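Arginine kinase (Anthopleura japonica, PDB 4RF6) catalyses the reversible transfer of a phosphoryl group from ATP to L-arginine, giving N(omega)-phospho-L-arginine and ADP, in a chain that carries two phosphagen kinase units in tandem. Local coordinates at residues A[401-406]-A[428-433]; A[488-493]-A[585-590]; A[510-515]-A[579-584]. All coordinates share one frame; numbering follows the deposited sequence.

How the contacts relate
Starting from the N terminus of the second repeat, contact 1 closes first: residues 401-406 and 428-433 bracket helix 409-418 in the phosphagen kinase N-terminal region. The chain then enters the C-terminal region, where contact 2 opens at 488-493, where strand 479-488 ends and runs into a loop, and closes at 585-590. Contact 3 (510-515 with 579-584) is nested within that loop, laying helix 501-516 on strand 577-581. Contacts 2 and 3 share one antiparallel sheet, because strands 577-581 and 587-594 are neighbours in it, and their centres lie about 8 Å apart. Contact 1, its centre about 17 Å from that of contact 2, touches it where Lys405 packs against Tyr493.

Contact 1: residues A[401-406]-A[428-433]; sequences KKTAKG and AGDEEC
Thr403 and Asp430 face each other from opposite directions, hydroxyl to carboxylate. Thr403 OG1 donates to Asp430 OD2 over 2.7 Å, meeting that oxygen on its syn lone pair, the side of the other carboxylate oxygen. A chi1 of 76° holds OG1 between the Thr403 backbone N and carbonyl carbon, leaving the methyl CG2 beside Asp430 OD1 and against Cys433 SG, 3.8 Å from the sulfur. Asp430 splits its two oxygens between separate tasks: while OD2 takes the threonine, OD1 accepts from Cys433 N at 3.0 Å, almost in line with its own C-O bond. The carboxylate is thereby tied at both ends, which should fix its rotation.

Glu432 comes in along another flank of Thr403. Its chain is extended, with CG anti to the backbone N (chi1 -171°), and runs past the threonine CB until OE1 meets Ala404 N at 2.9 Å. That bond is nearly straight, although the donor stands above the carboxylate plane. Water 3 bridges the two acids, donating to Asp430 OD2 and to Glu432 OE1.

Lys405 crosses the aspartate with its aliphatic part, CB lying 3.4 Å from Asp430 OD2. Its ammonium stays back, NZ 4.7 Å from the same oxygen, and gives weak bonds to water 3 and to water 2, which also accepts from the backbone N of Glu432; the positive charge probably still steadies the carboxylates. Ile407 N also bonds to Thr403 OG1, and Leu436 packs on the threonine side chain.

Together these contacts pin the type I turn Thr403-Gly406 to the start of helix 433-436, with Asp430 acting as the helix-capping aspartate in the helical phosphagen kinase N-terminal domain.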
loop_
_atom_site.group_PDB
_atom_site.type_symbol
_atom_site.label_atom_id
_atom_site.label_comp_id
_atom_site.label_asym_id
_atom_site.label_seq_id
_atom_site.Cartn_x
_atom_site.Cartn_y
_atom_site.Cartn_z
ATOM N N LYS A 401 -17.159 -24.755 3.839
ATOM C CA LYS A 401 -17.641 -23.845 4.873
ATOM C C LYS A 401 -16.804 -22.569 4.897
ATOM O O LYS A 401 -15.596 -22.604 4.655
ATOM C CB LYS A 401 -17.577 -24.513 6.247
ATOM C CG LYS A 401 -18.360 -25.813 6.354
ATOM C CD LYS A 401 -18.209 -26.407 7.744
ATOM C CE LYS A 401 -19.292 -27.440 8.023
ATOM N NZ LYS A 401 -19.423 -27.722 9.487
ATOM N N LYS A 402 -17.448 -21.444 5.189
ATOM C CA LYS A 402 -16.754 -20.166 5.253
ATOM C C LYS A 402 -17.267 -19.338 6.419
ATOM O O LYS A 402 -18.446 -19.431 6.784
ATOM C CB LYS A 402 -16.923 -19.391 3.948
ATOM C CG LYS A 402 -16.171 -19.979 2.764
ATOM C CD LYS A 402 -16.312 -19.089 1.539
ATOM C CE LYS A 402 -15.129 -19.238 0.599
ATOM N NZ LYS A 402 -15.247 -18.338 -0.578
ATOM N N THR A 403 -16.377 -18.542 7.009
ATOM C CA THR A 403 -16.737 -17.662 8.113
ATOM C C THR A 403 -17.532 -16.477 7.581
ATOM O O THR A 403 -17.569 -16.242 6.376
ATOM C CB THR A 403 -15.482 -17.122 8.847
ATOM O OG1 THR A 403 -14.867 -16.092 8.060
ATOM C CG2 THR A 403 -14.484 -18.245 9.101
ATOM N N ALA A 404 -18.158 -15.727 8.483
ATOM C CA ALA A 404 -18.908 -14.534 8.101
ATOM C C ALA A 404 -18.030 -13.515 7.374
ATOM O O ALA A 404 -18.525 -12.732 6.559
ATOM C CB ALA A 404 -19.543 -13.898 9.326
ATOM N N LYS A 405 -16.733 -13.514 7.684
ATOM C CA LYS A 405 -15.792 -12.596 7.041
ATOM C C LYS A 405 -15.187 -13.165 5.755
ATOM O O LYS A 405 -14.318 -12.539 5.137
ATOM C CB LYS A 405 -14.695 -12.174 8.021
ATOM C CG LYS A 405 -15.226 -11.385 9.216
ATOM C CD LYS A 405 -14.140 -11.076 10.236
ATOM C CE LYS A 405 -14.693 -10.301 11.434
ATOM N NZ LYS A 405 -15.628 -11.119 12.259
ATOM N N GLY A 406 -15.647 -14.348 5.355
ATOM C CA GLY A 406 -15.256 -14.934 4.081
ATOM C C GLY A 406 -14.031 -15.840 4.107
ATOM O O GLY A 406 -13.476 -16.175 3.051
ATOM N N ALA A 428 -5.282 -18.506 11.561
ATOM C CA ALA A 428 -6.707 -18.166 11.602
ATOM C C ALA A 428 -6.927 -16.783 10.989
ATOM O O ALA A 428 -6.223 -15.832 11.340
ATOM C CB ALA A 428 -7.219 -18.197 13.042
ATOM N N GLY A 429 -7.891 -16.663 10.077
ATOM C CA GLY A 429 -8.185 -15.380 9.456
ATOM C C GLY A 429 -9.088 -14.532 10.338
ATOM O O GLY A 429 -9.140 -13.305 10.203
ATOM N N ASP A 430 -9.809 -15.191 11.240
ATOM C CA ASP A 430 -10.680 -14.497 12.185
ATOM C C ASP A 430 -11.025 -15.402 13.361
ATOM O O ASP A 430 -10.687 -16.589 13.349
ATOM C CB ASP A 430 -11.951 -13.951 11.493
ATOM C CG ASP A 430 -12.812 -15.043 10.842
ATOM O OD1 ASP A 430 -12.740 -16.225 11.239
ATOM O OD2 ASP A 430 -13.592 -14.704 9.927
ATOM N N GLU A 431 -11.693 -14.845 14.372
ATOM C CA GLU A 431 -12.096 -15.617 15.555
ATOM C C GLU A 431 -12.925 -16.843 15.191
ATOM O O GLU A 431 -12.765 -17.915 15.782
ATOM C CB GLU A 431 -12.894 -14.732 16.524
ATOM C CG GLU A 431 -13.658 -15.516 17.611
ATOM C CD GLU A 431 -14.143 -14.621 18.738
ATOM O OE1 GLU A 431 -14.853 -15.117 19.639
ATOM O OE2 GLU A 431 -13.798 -13.419 18.725
ATOM N N GLU A 432 -13.799 -16.689 14.202
ATOM C CA GLU A 432 -14.735 -17.753 13.835
ATOM C C GLU A 432 -14.022 -19.016 13.352
ATOM O O GLU A 432 -14.517 -20.136 13.538
ATOM C CB GLU A 432 -15.720 -17.259 12.769
ATOM C CG GLU A 432 -16.864 -18.244 12.506
ATOM C CD GLU A 432 -17.915 -17.699 11.557
ATOM O OE1 GLU A 432 -17.891 -16.478 11.286
ATOM O OE2 GLU A 432 -18.760 -18.500 11.091
ATOM N N CYS A 433 -12.852 -18.835 12.741
ATOM C CA CYS A 433 -12.039 -19.960 12.281
ATOM C C CYS A 433 -11.781 -21.002 13.369
ATOM O O CYS A 433 -11.782 -22.205 13.099
ATOM C CB CYS A 433 -10.696 -19.457 11.751
ATOM S SG CYS A 433 -10.801 -18.616 10.149
HETATM O O HOH W 1 -20.495 -17.934 9.117
HETATM O O HOH W 2 -14.767 -14.005 13.569
HETATM O O HOH W 3 -16.231 -14.191 11.086
#

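Contact 2: residues A[488-493]-A[585-590]; sequences RNVKGY and DQLRII
Asn489 grips two consecutive residues with its two amide atoms. ND2 donates to Asp585 OD1 at 2.8 Å in a nearly straight bond; the acceptor lies in the amide plane of Asn489 and is met on its anti side, with the donor tilted out of the carboxylate plane. OD1 takes Gln586 N at 3.1 Å, with the donor above the carbonyl plane. Gln586 returns a bond in the other direction: CG sits anti to its carbonyl carbon (chi1 -66°) and the rest of the chain extends, bringing OE1 to 2.8 Å from Val490 N. The two side-chain amides are close to perpendicular, their planes 87° apart.

Next to this polar cluster the backbones pair. Arg488 and Leu587 form an antiparallel hydrogen-bonded pair, Arg488 N to Leu587 O at 2.8 Å and Leu587 N to Arg488 O at 2.9 Å. It joins the end of strand 479-488 to the start of strand 587-594, neighbours in the eight-stranded antiparallel sheet of the phosphagen kinase catalytic domain. On the face carrying Leu587, its CD1 meets Val490 CG2 at 4.0 Å, with Leu616 of helix 598-616 beyond the valine.

A second shell positions these groups. Ser628 OG holds Asp585 OD1, Leu627 O receives another bond from Asn489 ND2, and Ala494 O secures Gln586 NE2. Arg488 leads away from the strand pair: its guanidinium bonds to Thr636 O, forms a salt bridge with Glu696 and makes a cation-pi contact with Tyr626.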
loop_
_atom_site.group_PDB
_atom_site.type_symbol
_atom_site.label_atom_id
_atom_site.label_comp_id
_atom_site.label_asym_id
_atom_site.label_seq_id
_atom_site.Cartn_x
_atom_site.Cartn_y
_atom_site.Cartn_z
ATOM N N ARG A 488 -1.567 -8.981 21.022
ATOM C CA ARG A 488 -2.997 -8.763 21.208
ATOM C C ARG A 488 -3.627 -8.419 19.866
ATOM O O ARG A 488 -2.956 -7.878 18.980
ATOM C CB ARG A 488 -3.252 -7.639 22.217
ATOM C CG ARG A 488 -2.858 -7.943 23.665
ATOM C CD ARG A 488 -3.804 -8.968 24.298
ATOM N NE ARG A 488 -3.513 -9.168 25.719
ATOM C CZ ARG A 488 -2.704 -10.113 26.191
ATOM N NH1 ARG A 488 -2.102 -10.961 25.359
ATOM N NH2 ARG A 488 -2.495 -10.208 27.497
ATOM N N ASN A 489 -4.906 -8.751 19.704
ATOM C CA ASN A 489 -5.646 -8.292 18.537
ATOM C C ASN A 489 -6.899 -7.538 18.968
ATOM O O ASN A 489 -7.481 -7.847 20.010
ATOM C CB ASN A 489 -5.950 -9.450 17.588
ATOM C CG ASN A 489 -4.692 -9.985 16.914
ATOM O OD1 ASN A 489 -4.292 -9.506 15.851
ATOM N ND2 ASN A 489 -4.045 -10.959 17.547
ATOM N N VAL A 490 -7.286 -6.533 18.186
ATOM C CA VAL A 490 -8.357 -5.618 18.586
ATOM C C VAL A 490 -9.747 -6.203 18.321
ATOM O O VAL A 490 -10.034 -6.692 17.222
ATOM C CB VAL A 490 -8.199 -4.235 17.904
ATOM C CG1 VAL A 490 -9.309 -3.298 18.335
ATOM C CG2 VAL A 490 -6.848 -3.623 18.243
ATOM N N LYS A 491 -10.604 -6.165 19.338
ATOM C CA LYS A 491 -11.932 -6.760 19.242
ATOM C C LYS A 491 -12.764 -6.069 18.167
ATOM O O LYS A 491 -12.675 -4.849 17.986
ATOM C CB LYS A 491 -12.651 -6.698 20.593
ATOM C CG LYS A 491 -13.920 -7.540 20.640
ATOM C CD LYS A 491 -14.619 -7.447 21.989
ATOM C CE LYS A 491 -15.896 -8.271 21.977
ATOM N NZ LYS A 491 -16.598 -8.230 23.283
ATOM N N GLY A 492 -13.547 -6.850 17.430
ATOM C CA GLY A 492 -14.435 -6.281 16.437
ATOM C C GLY A 492 -13.907 -6.389 15.020
ATOM O O GLY A 492 -14.562 -5.947 14.074
ATOM N N TYR A 493 -12.724 -6.979 14.869
ATOM C CA TYR A 493 -12.110 -7.100 13.556
ATOM C C TYR A 493 -11.745 -8.545 13.245
ATOM O O TYR A 493 -11.790 -9.408 14.116
ATOM C CB TYR A 493 -10.868 -6.211 13.480
ATOM C CG TYR A 493 -11.180 -4.751 13.685
ATOM C CD1 TYR A 493 -11.605 -3.961 12.623
ATOM C CD2 TYR A 493 -11.067 -4.166 14.939
ATOM C CE1 TYR A 493 -11.904 -2.630 12.804
ATOM C CE2 TYR A 493 -11.353 -2.831 15.131
ATOM C CZ TYR A 493 -11.773 -2.071 14.058
ATOM O OH TYR A 493 -12.065 -0.743 14.241
ATOM N N ASP A 585 0.792 -9.616 14.477
ATOM C CA ASP A 585 -0.489 -9.378 15.121
ATOM C C ASP A 585 -0.780 -7.885 15.034
ATOM O O ASP A 585 0.097 -7.087 14.680
ATOM C CB ASP A 585 -0.462 -9.829 16.583
ATOM C CG ASP A 585 -0.456 -11.336 16.728
ATOM O OD1 ASP A 585 -1.544 -11.939 16.615
ATOM O OD2 ASP A 585 0.633 -11.910 16.952
ATOM N N GLN A 586 -2.010 -7.507 15.348
ATOM C CA GLN A 586 -2.397 -6.109 15.264
ATOM C C GLN A 586 -1.623 -5.301 16.298
ATOM O O GLN A 586 -1.211 -4.168 16.038
ATOM C CB GLN A 586 -3.916 -5.993 15.417
ATOM C CG GLN A 586 -4.631 -6.658 14.223
ATOM C CD GLN A 586 -6.064 -7.081 14.498
ATOM O OE1 GLN A 586 -6.690 -6.636 15.462
ATOM N NE2 GLN A 586 -6.592 -7.947 13.637
ATOM N N LEU A 587 -1.387 -5.923 17.452
ATOM C CA LEU A 587 -0.608 -5.319 18.525
ATOM C C LEU A 587 0.476 -6.257 19.041
ATOM O O LEU A 587 0.189 -7.397 19.434
ATOM C CB LEU A 587 -1.518 -4.926 19.686
ATOM C CG LEU A 587 -2.553 -3.854 19.377
ATOM C CD1 LEU A 587 -3.555 -3.721 20.504
ATOM C CD2 LEU A 587 -1.839 -2.532 19.138
ATOM N N ARG A 588 1.718 -5.779 19.035
ATOM C CA ARG A 588 2.778 -6.434 19.791
ATOM C C ARG A 588 3.281 -5.421 20.810
ATOM O O ARG A 588 3.794 -4.357 20.447
ATOM C CB ARG A 588 3.914 -6.902 18.889
ATOM C CG ARG A 588 4.904 -7.796 19.620
ATOM C CD ARG A 588 6.260 -7.803 18.948
ATOM N NE ARG A 588 6.560 -9.087 18.326
ATOM C CZ ARG A 588 7.784 -9.600 18.242
ATOM N NH1 ARG A 588 8.816 -8.934 18.744
ATOM N NH2 ARG A 588 7.978 -10.777 17.661
ATOM N N ILE A 589 3.112 -5.751 22.084
ATOM C CA ILE A 589 3.299 -4.780 23.156
ATOM C C ILE A 589 4.429 -5.237 24.067
ATOM O O ILE A 589 4.375 -6.337 24.618
ATOM C CB ILE A 589 1.991 -4.599 23.945
ATOM C CG1 ILE A 589 0.833 -4.363 22.967
ATOM C CG2 ILE A 589 2.120 -3.449 24.941
ATOM C CD1 ILE A 589 -0.553 -4.298 23.593
ATOM N N ILE A 590 5.452 -4.393 24.219
ATOM C CA ILE A 590 6.697 -4.806 24.866
ATOM C C ILE A 590 7.175 -3.849 25.962
ATOM O O ILE A 590 7.371 -2.656 25.714
ATOM C CB ILE A 590 7.825 -4.955 23.829
ATOM C CG1 ILE A 590 7.390 -5.866 22.680
ATOM C CG2 ILE A 590 9.102 -5.483 24.480
ATOM C CD1 ILE A 590 8.405 -5.980 21.564
HETATM O O HOH W 4 -3.885 -11.584 14.195
#

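Contact 3: residues A[510-515]-A[579-584]; sequences KVVGVL and VWINEE
Ile581 holds CG1 anti to its own carbonyl carbon (chi1 -56°) and continues straight through chi2, which carries CD1 out from the strand to meet the helix. Val511 turns CG1 anti to its backbone N, chi1 174°, and that methyl becomes its touching branch. Here helix 501-516 lies on the antiparallel sheet of the phosphagen kinase catalytic domain, a helix-on-sheet packing in which the helix runs roughly opposite to strand 577-581. Over the short segments the axes come within 10.4 Å, with 157° between their directions.

The contact between them is wholly apolar. Val511 and Ile581 slide past each other in opposite directions, CG1 of the valine 3.6 Å from CD1 of the isoleucine. Val512 arrives nearly at right angles to the same side chain, and its CG2 stops 4.0 Å from Ile581 CD1. Leu515, one helical turn after Val511, brings CD1 to the isoleucine as well, so a single methyl of the strand is met by three residues of the helix.

Around this patch, Tyr526 of strand 524-528 touches both Val512 and Ile581, while Leu587 of strand 587-594 packs against Val511, extending the apolar layer over the adjoining strand. Trp580, between the two inward-facing residues of the strand, points away from the helix and donates through NE1 to Phe545 O.

Leu515 of the helix and Val579 of the strand reach toward each other tip to tip, the leucine CD1 lying 4.1 Å from both CB and CG1 of Val579.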
loop_
_atom_site.group_PDB
_atom_site.type_symbol
_atom_site.label_atom_id
_atom_site.label_comp_id
_atom_site.label_asym_id
_atom_site.label_seq_id
_atom_site.Cartn_x
_atom_site.Cartn_y
_atom_site.Cartn_z
ATOM N N LYS A 510 -7.282 3.793 15.563
ATOM C CA LYS A 510 -7.761 3.687 16.942
ATOM C C LYS A 510 -6.648 3.378 17.940
ATOM O O LYS A 510 -6.657 3.887 19.064
ATOM C CB LYS A 510 -8.891 2.666 17.052
ATOM C CG LYS A 510 -10.023 2.920 16.073
ATOM C CD LYS A 510 -11.388 2.551 16.624
ATOM C CE LYS A 510 -11.587 1.056 16.728
ATOM N NZ LYS A 510 -13.038 0.709 16.640
ATOM N N VAL A 511 -5.685 2.552 17.537
ATOM C CA VAL A 511 -4.544 2.254 18.412
ATOM C C VAL A 511 -3.681 3.503 18.641
ATOM O O VAL A 511 -3.363 3.849 19.790
ATOM C CB VAL A 511 -3.681 1.099 17.873
ATOM C CG1 VAL A 511 -2.448 0.926 18.730
ATOM C CG2 VAL A 511 -4.487 -0.198 17.846
ATOM N N VAL A 512 -3.310 4.176 17.550
ATOM C CA VAL A 512 -2.550 5.429 17.634
ATOM C C VAL A 512 -3.258 6.432 18.542
ATOM O O VAL A 512 -2.616 7.090 19.361
ATOM C CB VAL A 512 -2.311 6.057 16.247
ATOM C CG1 VAL A 512 -1.717 7.464 16.376
ATOM C CG2 VAL A 512 -1.389 5.176 15.431
ATOM N N GLY A 513 -4.580 6.525 18.406
ATOM C CA GLY A 513 -5.387 7.366 19.276
ATOM C C GLY A 513 -5.158 7.095 20.754
ATOM O O GLY A 513 -4.849 8.014 21.526
ATOM N N VAL A 514 -5.304 5.832 21.149
ATOM C CA VAL A 514 -5.068 5.439 22.533
ATOM C C VAL A 514 -3.624 5.715 22.942
ATOM O O VAL A 514 -3.373 6.298 24.001
ATOM C CB VAL A 514 -5.383 3.945 22.764
ATOM C CG1 VAL A 514 -5.118 3.572 24.209
ATOM C CG2 VAL A 514 -6.825 3.634 22.399
ATOM N N LEU A 515 -2.677 5.314 22.093
ATOM C CA LEU A 515 -1.258 5.443 22.425
ATOM C C LEU A 515 -0.830 6.903 22.617
ATOM O O LEU A 515 -0.032 7.210 23.504
ATOM C CB LEU A 515 -0.381 4.749 21.377
ATOM C CG LEU A 515 -0.494 3.227 21.255
ATOM C CD1 LEU A 515 0.528 2.690 20.269
ATOM C CD2 LEU A 515 -0.326 2.563 22.611
ATOM N N VAL A 579 5.609 -0.518 21.033
ATOM C CA VAL A 579 4.462 -1.147 20.383
ATOM C C VAL A 579 4.687 -1.250 18.879
ATOM O O VAL A 579 5.098 -0.280 18.235
ATOM C CB VAL A 579 3.157 -0.369 20.637
ATOM C CG1 VAL A 579 1.976 -1.105 20.025
ATOM C CG2 VAL A 579 2.929 -0.167 22.124
ATOM N N TRP A 580 4.436 -2.431 18.324
ATOM C CA TRP A 580 4.379 -2.584 16.878
ATOM C C TRP A 580 2.920 -2.707 16.478
ATOM O O TRP A 580 2.171 -3.491 17.073
ATOM C CB TRP A 580 5.148 -3.819 16.424
ATOM C CG TRP A 580 6.629 -3.655 16.481
ATOM C CD1 TRP A 580 7.324 -2.505 16.748
ATOM C CD2 TRP A 580 7.610 -4.678 16.275
ATOM N NE1 TRP A 580 8.675 -2.754 16.713
ATOM C CE2 TRP A 580 8.878 -4.079 16.426
ATOM C CE3 TRP A 580 7.537 -6.044 15.977
ATOM C CZ2 TRP A 580 10.070 -4.802 16.286
ATOM C CZ3 TRP A 580 8.719 -6.760 15.838
ATOM C CH2 TRP A 580 9.968 -6.138 15.995
ATOM N N ILE A 581 2.515 -1.933 15.473
ATOM C CA ILE A 581 1.130 -1.942 15.015
ATOM C C ILE A 581 0.980 -2.638 13.666
ATOM O O ILE A 581 1.639 -2.269 12.686
ATOM C CB ILE A 581 0.551 -0.518 14.938
ATOM C CG1 ILE A 581 0.678 0.177 16.295
ATOM C CG2 ILE A 581 -0.911 -0.555 14.498
ATOM C CD1 ILE A 581 0.118 1.593 16.318
ATOM N N ASN A 582 0.112 -3.650 13.637
ATOM C CA ASN A 582 -0.208 -4.390 12.420
ATOM C C ASN A 582 0.985 -5.089 11.772
ATOM O O ASN A 582 1.049 -5.216 10.547
ATOM C CB ASN A 582 -0.948 -3.495 11.411
ATOM C CG ASN A 582 -2.392 -3.239 11.814
ATOM O OD1 ASN A 582 -3.062 -4.130 12.323
ATOM N ND2 ASN A 582 -2.871 -2.012 11.593
ATOM N N GLU A 583 1.926 -5.536 12.599
ATOM C CA GLU A 583 3.011 -6.384 12.124
ATOM C C GLU A 583 2.465 -7.802 11.865
ATOM O O GLU A 583 1.744 -8.020 10.886
ATOM C CB GLU A 583 4.167 -6.387 13.130
ATOM C CG GLU A 583 5.465 -7.010 12.615
ATOM C CD GLU A 583 5.823 -8.299 13.336
ATOM O OE1 GLU A 583 5.254 -8.555 14.420
ATOM O OE2 GLU A 583 6.671 -9.052 12.810
ATOM N N GLU A 584 2.780 -8.758 12.738
ATOM C CA GLU A 584 2.242 -10.119 12.610
ATOM C C GLU A 584 0.881 -10.211 13.293
ATOM O O GLU A 584 -0.053 -10.830 12.774
ATOM C CB GLU A 584 3.203 -11.145 13.217
ATOM C CG GLU A 584 2.767 -12.601 13.038
ATOM C CD GLU A 584 3.786 -13.593 13.580
ATOM O OE1 GLU A 584 4.834 -13.150 14.093
ATOM O OE2 GLU A 584 3.544 -14.814 13.490
#